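Local coordinates for protein monovalent Na+/H+ antiporter subunit A (Dietzia sp. DQ12-45-1b, PDB 7D3U) that probably takes part in exchanging sodium ions for protons across the cell membrane, as subunit A of the Mrp antiporter complex, at residues B[330-335]-B[363-368]; B[412-417]-B[517-522]; B[280-285]-B[416-421]; B[214-219]-B[298-303]. All blocks are in the same frame, centred on the assembly; numbering follows the deposited sequence.

Contacts 2 and 3 both use helix 402-423, and contacts 1 and 4 lie against it. Contacts 2 and 3 share Phe416 and Ala417, and their centres lie about 8 Å apart; Met283 SD of contact 3 stands 3.5 Å from Leu519 CD2 of contact 2. Contact 4 meets this pair through Gln299, whose NE2 is 3.2 Å from Tyr418 OH of contact 3, a probable hydrogen bond, while Phe302 packs against Ala412 of contact 2. Contact 1 stands apart from the other three, its nearest atoms about 7 Å from those of contact 3, but Phe422 of helix 402-423 touches its Leu332 and Val365. A bound dodecyl maltoside lies about 10 Å from the side chain of Ser331.

Contact 1: B[330-335]-B[363-368]; sequences SSLFMF and IGVGLA
Phe335 pushes its ring into the hollow left by Gly364, and Ala368 returns a small methyl bump toward Ser331 and Leu332. The ring corner goes in first: Phe335 CE2 lies 3.4 Å from Gly364 CA, with the approach oblique to the ring. The hollow depends on the absent side chain, since a CB on Gly364 would fall 2.3 Å from Phe335 CZ. With CG anti to the carbonyl carbon (chi1 -86°), the ring of Phe335 is carried across to the neighbouring helix. One turn along, the Ala368 methyl sits under the branch point of Leu332, CB to CG 3.6 Å, and beside the hydroxyl of Ser331, which has its own weak hydrogen bond to Phe328 O. Val365 wedges between the two larger side chains. Its CG2 rests 3.7 Å from Phe335 CB, and its CG1 lies 3.9 Å from Leu332 CD2, where the two side chains meet at about a right angle. Phe422 of helix 402-423 touches both Leu332 and Val365. The segment axes approach to 9.3 Å and run nearly antiparallel, at 152°. This is antiparallel packing of transmembrane helices, joining helix 312-341 to helix 362-373; the interruption between 362-373 and 379-391 is consistent with the broken transmembrane helix of the complex I/Mrp antiporter fold.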
loop_
_atom_site.group_PDB
_atom_site.type_symbol
_atom_site.label_atom_id
_atom_site.label_comp_id
_atom_site.label_asym_id
_atom_site.label_seq_id
_atom_site.Cartn_x
_atom_site.Cartn_y
_atom_site.Cartn_z
ATOM N N SER B 330 -34.602 39.985 -3.755
ATOM C CA SER B 330 -34.347 39.731 -5.168
ATOM C C SER B 330 -34.429 41.019 -5.973
ATOM O O SER B 330 -33.554 41.309 -6.800
ATOM C CB SER B 330 -35.339 38.701 -5.704
ATOM O OG SER B 330 -35.351 38.693 -7.118
ATOM N N SER B 331 -35.474 41.814 -5.737
ATOM C CA SER B 331 -35.602 43.059 -6.484
ATOM C C SER B 331 -34.500 44.046 -6.121
ATOM O O SER B 331 -34.013 44.770 -6.994
ATOM C CB SER B 331 -36.974 43.679 -6.248
ATOM O OG SER B 331 -36.899 44.706 -5.283
ATOM N N LEU B 332 -34.071 44.070 -4.857
ATOM C CA LEU B 332 -32.982 44.956 -4.458
ATOM C C LEU B 332 -31.679 44.568 -5.134
ATOM O O LEU B 332 -30.923 45.434 -5.587
ATOM C CB LEU B 332 -32.817 44.928 -2.942
ATOM C CG LEU B 332 -33.577 45.994 -2.167
ATOM C CD1 LEU B 332 -33.163 45.964 -0.717
ATOM C CD2 LEU B 332 -33.317 47.358 -2.769
ATOM N N PHE B 333 -31.392 43.268 -5.204
ATOM C CA PHE B 333 -30.177 42.822 -5.874
ATOM C C PHE B 333 -30.218 43.146 -7.358
ATOM O O PHE B 333 -29.234 43.642 -7.923
ATOM C CB PHE B 333 -29.985 41.325 -5.664
ATOM C CG PHE B 333 -29.093 40.993 -4.519
ATOM C CD1 PHE B 333 -27.772 41.382 -4.530
ATOM C CD2 PHE B 333 -29.574 40.296 -3.429
ATOM C CE1 PHE B 333 -26.949 41.084 -3.478
ATOM C CE2 PHE B 333 -28.751 39.995 -2.372
ATOM C CZ PHE B 333 -27.436 40.387 -2.398
ATOM N N MET B 334 -31.351 42.880 -8.009
ATOM C CA MET B 334 -31.447 43.179 -9.430
ATOM C C MET B 334 -31.375 44.679 -9.693
ATOM O O MET B 334 -30.830 45.102 -10.718
ATOM C CB MET B 334 -32.730 42.579 -9.998
ATOM C CG MET B 334 -32.693 41.063 -10.084
ATOM S SD MET B 334 -34.188 40.369 -10.799
ATOM C CE MET B 334 -35.389 40.868 -9.575
ATOM N N PHE B 335 -31.867 45.500 -8.764
ATOM C CA PHE B 335 -31.791 46.942 -8.948
ATOM C C PHE B 335 -30.382 47.465 -8.710
ATOM O O PHE B 335 -29.938 48.387 -9.399
ATOM C CB PHE B 335 -32.787 47.638 -8.027
ATOM C CG PHE B 335 -34.162 47.743 -8.605
ATOM C CD1 PHE B 335 -34.340 48.048 -9.940
ATOM C CD2 PHE B 335 -35.277 47.521 -7.819
ATOM C CE1 PHE B 335 -35.602 48.139 -10.479
ATOM C CE2 PHE B 335 -36.542 47.607 -8.355
ATOM C CZ PHE B 335 -36.705 47.920 -9.685
ATOM N N ILE B 363 -37.708 54.688 -7.847
ATOM C CA ILE B 363 -38.928 54.256 -7.182
ATOM C C ILE B 363 -38.951 52.746 -7.001
ATOM O O ILE B 363 -39.617 52.246 -6.091
ATOM C CB ILE B 363 -40.172 54.744 -7.949
ATOM C CG1 ILE B 363 -40.472 53.835 -9.140
ATOM C CG2 ILE B 363 -39.985 56.183 -8.403
ATOM C CD1 ILE B 363 -41.683 54.261 -9.938
ATOM N N GLY B 364 -38.209 52.000 -7.820
ATOM C CA GLY B 364 -38.103 50.569 -7.594
ATOM C C GLY B 364 -37.383 50.248 -6.298
ATOM O O GLY B 364 -37.853 49.440 -5.491
ATOM N N VAL B 365 -36.231 50.882 -6.078
ATOM C CA VAL B 365 -35.533 50.701 -4.813
ATOM C C VAL B 365 -36.349 51.287 -3.668
ATOM O O VAL B 365 -36.312 50.774 -2.546
ATOM C CB VAL B 365 -34.125 51.318 -4.893
ATOM C CG1 VAL B 365 -33.417 51.223 -3.555
ATOM C CG2 VAL B 365 -33.316 50.624 -5.972
ATOM N N GLY B 366 -37.119 52.344 -3.929
ATOM C CA GLY B 366 -37.992 52.887 -2.904
ATOM C C GLY B 366 -39.145 51.978 -2.536
ATOM O O GLY B 366 -39.659 52.069 -1.418
ATOM N N LEU B 367 -39.574 51.118 -3.457
ATOM C CA LEU B 367 -40.592 50.118 -3.168
ATOM C C LEU B 367 -40.008 48.836 -2.597
ATOM O O LEU B 367 -40.735 48.072 -1.952
ATOM C CB LEU B 367 -41.382 49.781 -4.435
ATOM C CG LEU B 367 -42.615 50.632 -4.725
ATOM C CD1 LEU B 367 -43.223 50.241 -6.059
ATOM C CD2 LEU B 367 -43.627 50.482 -3.608
ATOM N N ALA B 368 -38.723 48.582 -2.827
ATOM C CA ALA B 368 -38.076 47.397 -2.279
ATOM C C ALA B 368 -37.568 47.620 -0.857
ATOM O O ALA B 368 -37.902 46.855 0.053
ATOM C CB ALA B 368 -36.923 46.970 -3.184
#

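Contact 2: B[412-417]-B[517-522]; sequences ATFTFA and IVLVVV
The rings of Phe414 and Phe416 leave helix 402-423 in different directions, and each is met obliquely by an aliphatic residue of the end of helix 504-520. Phe416 meets Ile517: ring atom CE2 lies 3.6 Å from Ile517 CG1, and CZ of the same ring is 3.7 Å from that carbon. Phe416 CE2 also approaches the backbone, 3.3 Å from Ile517 N. Phe416 CG is anti to its own backbone N (chi1 175°), a setting that swings the ring outward to Ile517, which lies on the surface of the protein. Phe414 touches Leu519 instead, through CE1 at 3.6 Å from Leu519 CD1, with the two side chains at about a right angle. Leu519 forks between partners: while CD1 takes the Phe414 ring, CD2 packs 3.8 Å from Ala417 CB. Thr413 adds a longer apolar touch, its CG2 being 4.2 Å from Leu519 CD1, and turns OG1 to a hydrogen bond with Val409 O. Were Phe416 replaced by an alanine, Ile517 CG1 would probably lose the ring it packs on and a gap would open beside it. Behind Leu519 and Phe414 stands Met283 of helix 261-284, which both side chains touch. The main chains come close where a small residue, Ala417, faces the other helix, Ala417 CA being 5.4 Å from Val520 CA. The interface is apolar side-chain packing between two transmembrane helices, formed where helix 504-520 ends and Val522 takes the N-cap position of helix 523-530.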
loop_
_atom_site.group_PDB
_atom_site.type_symbol
_atom_site.label_atom_id
_atom_site.label_comp_id
_atom_site.label_asym_id
_atom_site.label_seq_id
_atom_site.Cartn_x
_atom_site.Cartn_y
_atom_site.Cartn_z
ATOM N N ALA B 412 -35.365 45.366 14.233
ATOM C CA ALA B 412 -36.138 46.035 13.193
ATOM C C ALA B 412 -35.821 47.522 13.120
ATOM O O ALA B 412 -35.867 48.109 12.034
ATOM C CB ALA B 412 -37.632 45.817 13.425
ATOM N N THR B 413 -35.497 48.151 14.251
ATOM C CA THR B 413 -34.999 49.520 14.212
ATOM C C THR B 413 -33.742 49.612 13.362
ATOM O O THR B 413 -33.635 50.463 12.471
ATOM C CB THR B 413 -34.718 50.020 15.625
ATOM O OG1 THR B 413 -35.728 49.537 16.518
ATOM C CG2 THR B 413 -34.692 51.526 15.649
ATOM N N PHE B 414 -32.776 48.732 13.623
ATOM C CA PHE B 414 -31.548 48.760 12.837
ATOM C C PHE B 414 -31.803 48.397 11.376
ATOM O O PHE B 414 -31.115 48.911 10.484
ATOM C CB PHE B 414 -30.508 47.832 13.458
ATOM C CG PHE B 414 -29.962 48.327 14.765
ATOM C CD1 PHE B 414 -29.425 49.596 14.868
ATOM C CD2 PHE B 414 -29.987 47.525 15.891
ATOM C CE1 PHE B 414 -28.921 50.055 16.068
ATOM C CE2 PHE B 414 -29.486 47.979 17.094
ATOM C CZ PHE B 414 -28.953 49.244 17.182
ATOM N N THR B 415 -32.795 47.544 11.105
ATOM C CA THR B 415 -33.066 47.176 9.718
ATOM C C THR B 415 -33.717 48.332 8.964
ATOM O O THR B 415 -33.398 48.570 7.792
ATOM C CB THR B 415 -33.914 45.897 9.653
ATOM O OG1 THR B 415 -33.989 45.440 8.298
ATOM C CG2 THR B 415 -35.328 46.114 10.154
ATOM N N PHE B 416 -34.584 49.098 9.632
ATOM C CA PHE B 416 -35.107 50.310 9.016
ATOM C C PHE B 416 -33.993 51.320 8.797
ATOM O O PHE B 416 -33.952 52.000 7.764
ATOM C CB PHE B 416 -36.218 50.914 9.876
ATOM C CG PHE B 416 -36.728 52.235 9.368
ATOM C CD1 PHE B 416 -37.737 52.286 8.427
ATOM C CD2 PHE B 416 -36.198 53.423 9.832
ATOM C CE1 PHE B 416 -38.204 53.495 7.958
ATOM C CE2 PHE B 416 -36.662 54.635 9.370
ATOM C CZ PHE B 416 -37.667 54.670 8.431
ATOM N N ALA B 417 -33.071 51.422 9.757
ATOM C CA ALA B 417 -31.939 52.329 9.606
ATOM C C ALA B 417 -31.127 51.994 8.361
ATOM O O ALA B 417 -30.850 52.870 7.532
ATOM C CB ALA B 417 -31.059 52.280 10.853
ATOM N N ILE B 517 -36.205 56.293 12.243
ATOM C CA ILE B 517 -36.030 57.648 11.729
ATOM C C ILE B 517 -35.092 58.432 12.636
ATOM O O ILE B 517 -34.173 59.119 12.167
ATOM C CB ILE B 517 -37.395 58.343 11.579
ATOM C CG1 ILE B 517 -38.139 57.792 10.364
ATOM C CG2 ILE B 517 -37.215 59.846 11.456
ATOM C CD1 ILE B 517 -39.472 58.458 10.112
ATOM N N VAL B 518 -35.300 58.326 13.951
ATOM C CA VAL B 518 -34.410 58.974 14.913
ATOM C C VAL B 518 -32.978 58.490 14.734
ATOM O O VAL B 518 -32.026 59.262 14.897
ATOM C CB VAL B 518 -34.925 58.725 16.345
ATOM C CG1 VAL B 518 -33.802 58.850 17.361
ATOM C CG2 VAL B 518 -36.055 59.687 16.673
ATOM N N LEU B 519 -32.799 57.219 14.373
ATOM C CA LEU B 519 -31.463 56.666 14.193
ATOM C C LEU B 519 -30.822 57.179 12.910
ATOM O O LEU B 519 -29.647 57.565 12.905
ATOM C CB LEU B 519 -31.538 55.139 14.184
ATOM C CG LEU B 519 -30.321 54.365 14.680
ATOM C CD1 LEU B 519 -30.734 52.978 15.128
ATOM C CD2 LEU B 519 -29.269 54.282 13.599
ATOM N N VAL B 520 -31.577 57.186 11.808
ATOM C CA VAL B 520 -31.000 57.576 10.528
ATOM C C VAL B 520 -30.731 59.074 10.479
ATOM O O VAL B 520 -29.852 59.516 9.730
ATOM C CB VAL B 520 -31.905 57.126 9.360
ATOM C CG1 VAL B 520 -33.275 57.759 9.459
ATOM C CG2 VAL B 520 -31.263 57.421 8.013
ATOM N N VAL B 521 -31.441 59.877 11.280
ATOM C CA VAL B 521 -31.098 61.294 11.379
ATOM C C VAL B 521 -29.979 61.553 12.380
ATOM O O VAL B 521 -29.593 62.713 12.573
ATOM C CB VAL B 521 -32.319 62.158 11.756
ATOM C CG1 VAL B 521 -33.425 61.993 10.727
ATOM C CG2 VAL B 521 -32.803 61.825 13.150
ATOM N N VAL B 522 -29.453 60.513 13.026
ATOM C CA VAL B 522 -28.334 60.645 13.955
ATOM C C VAL B 522 -27.269 59.616 13.585
ATOM O O VAL B 522 -26.431 59.235 14.409
ATOM C CB VAL B 522 -28.814 60.498 15.415
ATOM C CG1 VAL B 522 -29.039 59.035 15.791
ATOM C CG2 VAL B 522 -27.850 61.179 16.376
#

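Contact 3: B[280-285]-B[416-421]; sequences VFAMQR and FAYSAR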
loop_
_atom_site.group_PDB
_atom_site.type_symbol
_atom_site.label_atom_id
_atom_site.label_comp_id
_atom_site.label_asym_id
_atom_site.label_seq_id
_atom_site.Cartn_x
_atom_site.Cartn_y
_atom_site.Cartn_z
ATOM N N VAL B 280 -26.913 45.445 12.547
ATOM C CA VAL B 280 -25.911 46.425 12.961
ATOM C C VAL B 280 -24.774 46.493 11.946
ATOM O O VAL B 280 -24.372 47.579 11.508
ATOM C CB VAL B 280 -25.392 46.091 14.370
ATOM C CG1 VAL B 280 -24.085 46.809 14.642
ATOM C CG2 VAL B 280 -26.431 46.459 15.413
ATOM N N PHE B 281 -24.239 45.337 11.554
ATOM C CA PHE B 281 -23.126 45.323 10.614
ATOM C C PHE B 281 -23.543 45.731 9.207
ATOM O O PHE B 281 -22.691 46.165 8.427
ATOM C CB PHE B 281 -22.471 43.945 10.602
ATOM C CG PHE B 281 -21.589 43.693 11.788
ATOM C CD1 PHE B 281 -22.112 43.182 12.958
ATOM C CD2 PHE B 281 -20.240 43.984 11.739
ATOM C CE1 PHE B 281 -21.307 42.951 14.054
ATOM C CE2 PHE B 281 -19.429 43.761 12.835
ATOM C CZ PHE B 281 -19.965 43.240 13.992
ATOM N N ALA B 282 -24.825 45.601 8.860
ATOM C CA ALA B 282 -25.301 46.186 7.613
ATOM C C ALA B 282 -25.402 47.698 7.735
ATOM O O ALA B 282 -25.149 48.425 6.769
ATOM C CB ALA B 282 -26.650 45.586 7.228
ATOM N N MET B 283 -25.777 48.185 8.918
ATOM C CA MET B 283 -25.780 49.621 9.167
ATOM C C MET B 283 -24.375 50.201 9.066
ATOM O O MET B 283 -24.197 51.345 8.634
ATOM C CB MET B 283 -26.377 49.897 10.545
ATOM C CG MET B 283 -26.904 51.295 10.740
ATOM S SD MET B 283 -27.454 51.522 12.437
ATOM C CE MET B 283 -25.913 51.279 13.314
ATOM N N GLN B 284 -23.363 49.426 9.459
ATOM C CA GLN B 284 -21.998 49.943 9.463
ATOM C C GLN B 284 -21.321 49.844 8.101
ATOM O O GLN B 284 -20.436 50.652 7.801
ATOM C CB GLN B 284 -21.152 49.204 10.498
ATOM C CG GLN B 284 -21.482 49.533 11.938
ATOM C CD GLN B 284 -20.585 48.794 12.909
ATOM O OE1 GLN B 284 -19.578 48.206 12.516
ATOM N NE2 GLN B 284 -20.948 48.816 14.184
ATOM N N ARG B 285 -21.705 48.876 7.273
ATOM C CA ARG B 285 -20.968 48.612 6.046
ATOM C C ARG B 285 -21.238 49.700 5.007
ATOM O O ARG B 285 -22.158 50.511 5.133
ATOM C CB ARG B 285 -21.332 47.235 5.493
ATOM C CG ARG B 285 -20.279 46.172 5.762
ATOM C CD ARG B 285 -19.730 46.296 7.172
ATOM N NE ARG B 285 -18.814 45.214 7.512
ATOM C CZ ARG B 285 -18.268 45.054 8.713
ATOM N NH1 ARG B 285 -18.546 45.908 9.688
ATOM N NH2 ARG B 285 -17.444 44.041 8.939
ATOM N N PHE B 416 -34.584 49.098 9.632
ATOM C CA PHE B 416 -35.107 50.310 9.016
ATOM C C PHE B 416 -33.993 51.320 8.797
ATOM O O PHE B 416 -33.952 52.000 7.764
ATOM C CB PHE B 416 -36.218 50.914 9.876
ATOM C CG PHE B 416 -36.728 52.235 9.368
ATOM C CD1 PHE B 416 -37.737 52.286 8.427
ATOM C CD2 PHE B 416 -36.198 53.423 9.832
ATOM C CE1 PHE B 416 -38.204 53.495 7.958
ATOM C CE2 PHE B 416 -36.662 54.635 9.370
ATOM C CZ PHE B 416 -37.667 54.670 8.431
ATOM N N ALA B 417 -33.071 51.422 9.757
ATOM C CA ALA B 417 -31.939 52.329 9.606
ATOM C C ALA B 417 -31.127 51.994 8.361
ATOM O O ALA B 417 -30.850 52.870 7.532
ATOM C CB ALA B 417 -31.059 52.280 10.853
ATOM N N TYR B 418 -30.749 50.725 8.198
ATOM C CA TYR B 418 -29.896 50.404 7.060
ATOM C C TYR B 418 -30.666 50.395 5.743
ATOM O O TYR B 418 -30.075 50.663 4.696
ATOM C CB TYR B 418 -29.135 49.086 7.287
ATOM C CG TYR B 418 -29.877 47.773 7.115
ATOM C CD1 TYR B 418 -30.420 47.394 5.894
ATOM C CD2 TYR B 418 -29.957 46.873 8.164
ATOM C CE1 TYR B 418 -31.073 46.196 5.747
ATOM C CE2 TYR B 418 -30.597 45.664 8.021
ATOM C CZ TYR B 418 -31.155 45.332 6.812
ATOM O OH TYR B 418 -31.799 44.127 6.672
ATOM N N SER B 419 -31.976 50.132 5.757
ATOM C CA SER B 419 -32.735 50.262 4.516
ATOM C C SER B 419 -32.860 51.722 4.094
ATOM O O SER B 419 -32.763 52.042 2.902
ATOM C CB SER B 419 -34.112 49.624 4.670
ATOM O OG SER B 419 -34.870 50.311 5.643
ATOM N N ALA B 420 -33.070 52.624 5.057
ATOM C CA ALA B 420 -33.075 54.046 4.736
ATOM C C ALA B 420 -31.709 54.496 4.237
ATOM O O ALA B 420 -31.614 55.341 3.341
ATOM C CB ALA B 420 -33.497 54.861 5.957
ATOM N N ARG B 421 -30.638 53.942 4.809
ATOM C CA ARG B 421 -29.303 54.235 4.300
ATOM C C ARG B 421 -29.116 53.693 2.890
ATOM O O ARG B 421 -28.396 54.289 2.081
ATOM C CB ARG B 421 -28.249 53.654 5.240
ATOM C CG ARG B 421 -26.883 54.293 5.111
ATOM C CD ARG B 421 -26.004 53.510 4.160
ATOM N NE ARG B 421 -25.623 52.223 4.724
ATOM C CZ ARG B 421 -24.634 52.056 5.592
ATOM N NH1 ARG B 421 -24.354 50.847 6.054
ATOM N NH2 ARG B 421 -23.924 53.099 5.999
#
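A buried, nearly parallel helix pair carries this contact: Arg421 and Tyr418 of helix 402-423 close on Ala282 and Met283 at the C-terminal end of helix 261-284. The segment axes come to 8.6 Å and run 26° apart, and Met283 CA lies 4.7 Å from Tyr418 CA, with the small residues Ala282 and Ala417 beside this pair. Ala282 CB sits over one face of the Tyr418 ring, 4.0 Å from the centroid and offset toward the rim, a CH-pi contact. Tyr418 adopts the crowded position for CG, between backbone N and carbonyl carbon (chi1 77°), which turns that face to the alanine. Its OH is hydrogen-bonded with Ser295 OG and probably with Gln299 NE2. Met283 sends its sulfur alongside Ala417, SD to CB 4.0 Å. Arg421, bent at chi2 and chi3, reaches across to the C-terminal end of helix 261-284, where NH1 makes a weak hydrogen bond to Ala282 O at 2.6 Å. The carbonyl oxygen of Met283 is also near, 3.2 Å from Arg421 NH2, and the helix end would probably favour the positive charge of the guanidinium. A leucine in place of Arg421 would probably leave the Ala282 carbonyl without this donor and the helix end without a balancing charge. Among the neighbours, helix 288-308 touches Ala282 and Arg421 through Tyr294 and Leu291, helix 523-530 meets Met283 and Arg421 through Val526 and Arg523, and helix 362-373 brings Met372 against Tyr418.

Contact 4: B[214-219]-B[298-303]; sequences SAQFPF and SQLGFL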
loop_
_atom_site.group_PDB
_atom_site.type_symbol
_atom_site.label_atom_id
_atom_site.label_comp_id
_atom_site.label_asym_id
_atom_site.label_seq_id
_atom_site.Cartn_x
_atom_site.Cartn_y
_atom_site.Cartn_z
ATOM N N SER B 214 -28.204 28.713 5.661
ATOM C CA SER B 214 -28.383 30.139 5.889
ATOM C C SER B 214 -27.085 30.682 6.484
ATOM O O SER B 214 -26.058 30.001 6.505
ATOM C CB SER B 214 -29.594 30.389 6.783
ATOM O OG SER B 214 -30.629 29.465 6.505
ATOM N N ALA B 215 -27.099 31.916 6.976
ATOM C CA ALA B 215 -25.908 32.509 7.582
ATOM C C ALA B 215 -26.298 33.036 8.957
ATOM O O ALA B 215 -26.655 34.206 9.107
ATOM C CB ALA B 215 -25.329 33.599 6.696
ATOM N N GLN B 216 -26.234 32.168 9.958
ATOM C CA GLN B 216 -26.600 32.519 11.318
ATOM C C GLN B 216 -25.349 32.863 12.123
ATOM O O GLN B 216 -24.251 32.990 11.578
ATOM C CB GLN B 216 -27.404 31.384 11.946
ATOM C CG GLN B 216 -28.609 30.971 11.125
ATOM C CD GLN B 216 -29.285 32.143 10.445
ATOM O OE1 GLN B 216 -29.136 32.348 9.243
ATOM N NE2 GLN B 216 -30.026 32.920 11.213
ATOM N N PHE B 217 -25.518 33.008 13.439
ATOM C CA PHE B 217 -24.524 33.558 14.356
ATOM C C PHE B 217 -23.125 32.979 14.148
ATOM O O PHE B 217 -22.195 33.742 13.863
ATOM C CB PHE B 217 -24.980 33.360 15.807
ATOM C CG PHE B 217 -23.924 33.676 16.831
ATOM C CD1 PHE B 217 -23.192 34.849 16.759
ATOM C CD2 PHE B 217 -23.666 32.796 17.868
ATOM C CE1 PHE B 217 -22.222 35.137 17.700
ATOM C CE2 PHE B 217 -22.697 33.079 18.812
ATOM C CZ PHE B 217 -21.975 34.251 18.727
ATOM N N PRO B 218 -22.910 31.659 14.271
ATOM C CA PRO B 218 -21.530 31.159 14.213
ATOM C C PRO B 218 -20.986 31.089 12.796
ATOM O O PRO B 218 -19.790 31.293 12.572
ATOM C CB PRO B 218 -21.634 29.760 14.840
ATOM C CG PRO B 218 -23.078 29.598 15.268
ATOM C CD PRO B 218 -23.856 30.544 14.427
ATOM N N PHE B 219 -21.859 30.804 11.830
ATOM C CA PHE B 219 -21.452 30.538 10.458
ATOM C C PHE B 219 -21.804 31.674 9.507
ATOM O O PHE B 219 -21.961 31.443 8.305
ATOM C CB PHE B 219 -22.079 29.232 9.969
ATOM C CG PHE B 219 -22.197 28.180 11.033
ATOM C CD1 PHE B 219 -21.165 27.289 11.260
ATOM C CD2 PHE B 219 -23.344 28.074 11.798
ATOM C CE1 PHE B 219 -21.273 26.321 12.235
ATOM C CE2 PHE B 219 -23.455 27.107 12.774
ATOM C CZ PHE B 219 -22.418 26.230 12.992
ATOM N N SER B 298 -29.525 39.191 8.499
ATOM C CA SER B 298 -30.444 39.620 9.549
ATOM C C SER B 298 -31.873 39.181 9.254
ATOM O O SER B 298 -32.623 38.833 10.173
ATOM C CB SER B 298 -30.373 41.136 9.718
ATOM O OG SER B 298 -31.290 41.578 10.700
ATOM N N GLN B 299 -32.273 39.191 7.981
ATOM C CA GLN B 299 -33.620 38.742 7.642
ATOM C C GLN B 299 -33.783 37.248 7.899
ATOM O O GLN B 299 -34.796 36.816 8.464
ATOM C CB GLN B 299 -33.940 39.079 6.188
ATOM C CG GLN B 299 -33.963 40.566 5.895
ATOM C CD GLN B 299 -34.853 41.331 6.847
ATOM O OE1 GLN B 299 -36.038 41.034 6.979
ATOM N NE2 GLN B 299 -34.284 42.321 7.522
ATOM N N LEU B 300 -32.796 36.443 7.498
ATOM C CA LEU B 300 -32.845 35.020 7.808
ATOM C C LEU B 300 -32.819 34.781 9.309
ATOM O O LEU B 300 -33.419 33.817 9.791
ATOM C CB LEU B 300 -31.683 34.285 7.144
ATOM C CG LEU B 300 -31.479 34.453 5.639
ATOM C CD1 LEU B 300 -30.051 34.099 5.277
ATOM C CD2 LEU B 300 -32.452 33.618 4.840
ATOM N N GLY B 301 -32.138 35.644 10.065
ATOM C CA GLY B 301 -32.158 35.514 11.512
ATOM C C GLY B 301 -33.529 35.784 12.099
ATOM O O GLY B 301 -34.005 35.037 12.960
ATOM N N PHE B 302 -34.174 36.864 11.654
ATOM C CA PHE B 302 -35.571 37.105 11.997
ATOM C C PHE B 302 -36.418 35.873 11.713
ATOM O O PHE B 302 -37.229 35.446 12.547
ATOM C CB PHE B 302 -36.103 38.293 11.198
ATOM C CG PHE B 302 -36.129 39.577 11.959
ATOM C CD1 PHE B 302 -36.473 39.601 13.295
ATOM C CD2 PHE B 302 -35.822 40.769 11.329
ATOM C CE1 PHE B 302 -36.503 40.789 13.991
ATOM C CE2 PHE B 302 -35.849 41.958 12.018
ATOM C CZ PHE B 302 -36.193 41.969 13.349
ATOM N N LEU B 303 -36.236 35.290 10.529
ATOM C CA LEU B 303 -37.061 34.161 10.114
ATOM C C LEU B 303 -36.834 32.943 10.999
ATOM O O LEU B 303 -37.794 32.300 11.437
ATOM C CB LEU B 303 -36.780 33.827 8.654
ATOM C CG LEU B 303 -37.626 34.669 7.709
ATOM C CD1 LEU B 303 -37.140 34.564 6.282
ATOM C CD2 LEU B 303 -39.057 34.225 7.824
#
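Leu300 and Gly301 of helix 288-308 meet the first three residues of the loop, Ser214 to Gln216, and this is the packed part of the contact. Leu300 CD1 lies 4.0 Å from Ser214 CB and also faces the backbone, 4.0 Å from Ala215 N. With CG anti to the carbonyl carbon (chi1 -53°), Leu300 directs this branch toward the loop. Ser214 OG has the carbonyl oxygens of Ala210 and Val243 as hydrogen-bond partners, which probably restrains its rotation; its one proton can serve only one of them at a time. The site belongs to the transmembrane core of the complex I/Mrp antiporter family: Leu300 also packs on Val243, Lys244 and Ile247 of helix 243-252, which with helix 231-240 is consistent with an interrupted transmembrane helix. Gln216 CA comes to 6.3 Å from Gly301 CA. The glutamine side chain, bent at chi2, crosses Leu300 at about a right angle and lays its amide end against Gly301, which offers backbone alone; the turn of that amide is uncertain. Cys270 and Thr274 of helix 261-284 back the same glutamine. On the loose side, Phe217 to Phe219 make no contact with 298-303, and Phe217 and Pro218 come to lie on the surface.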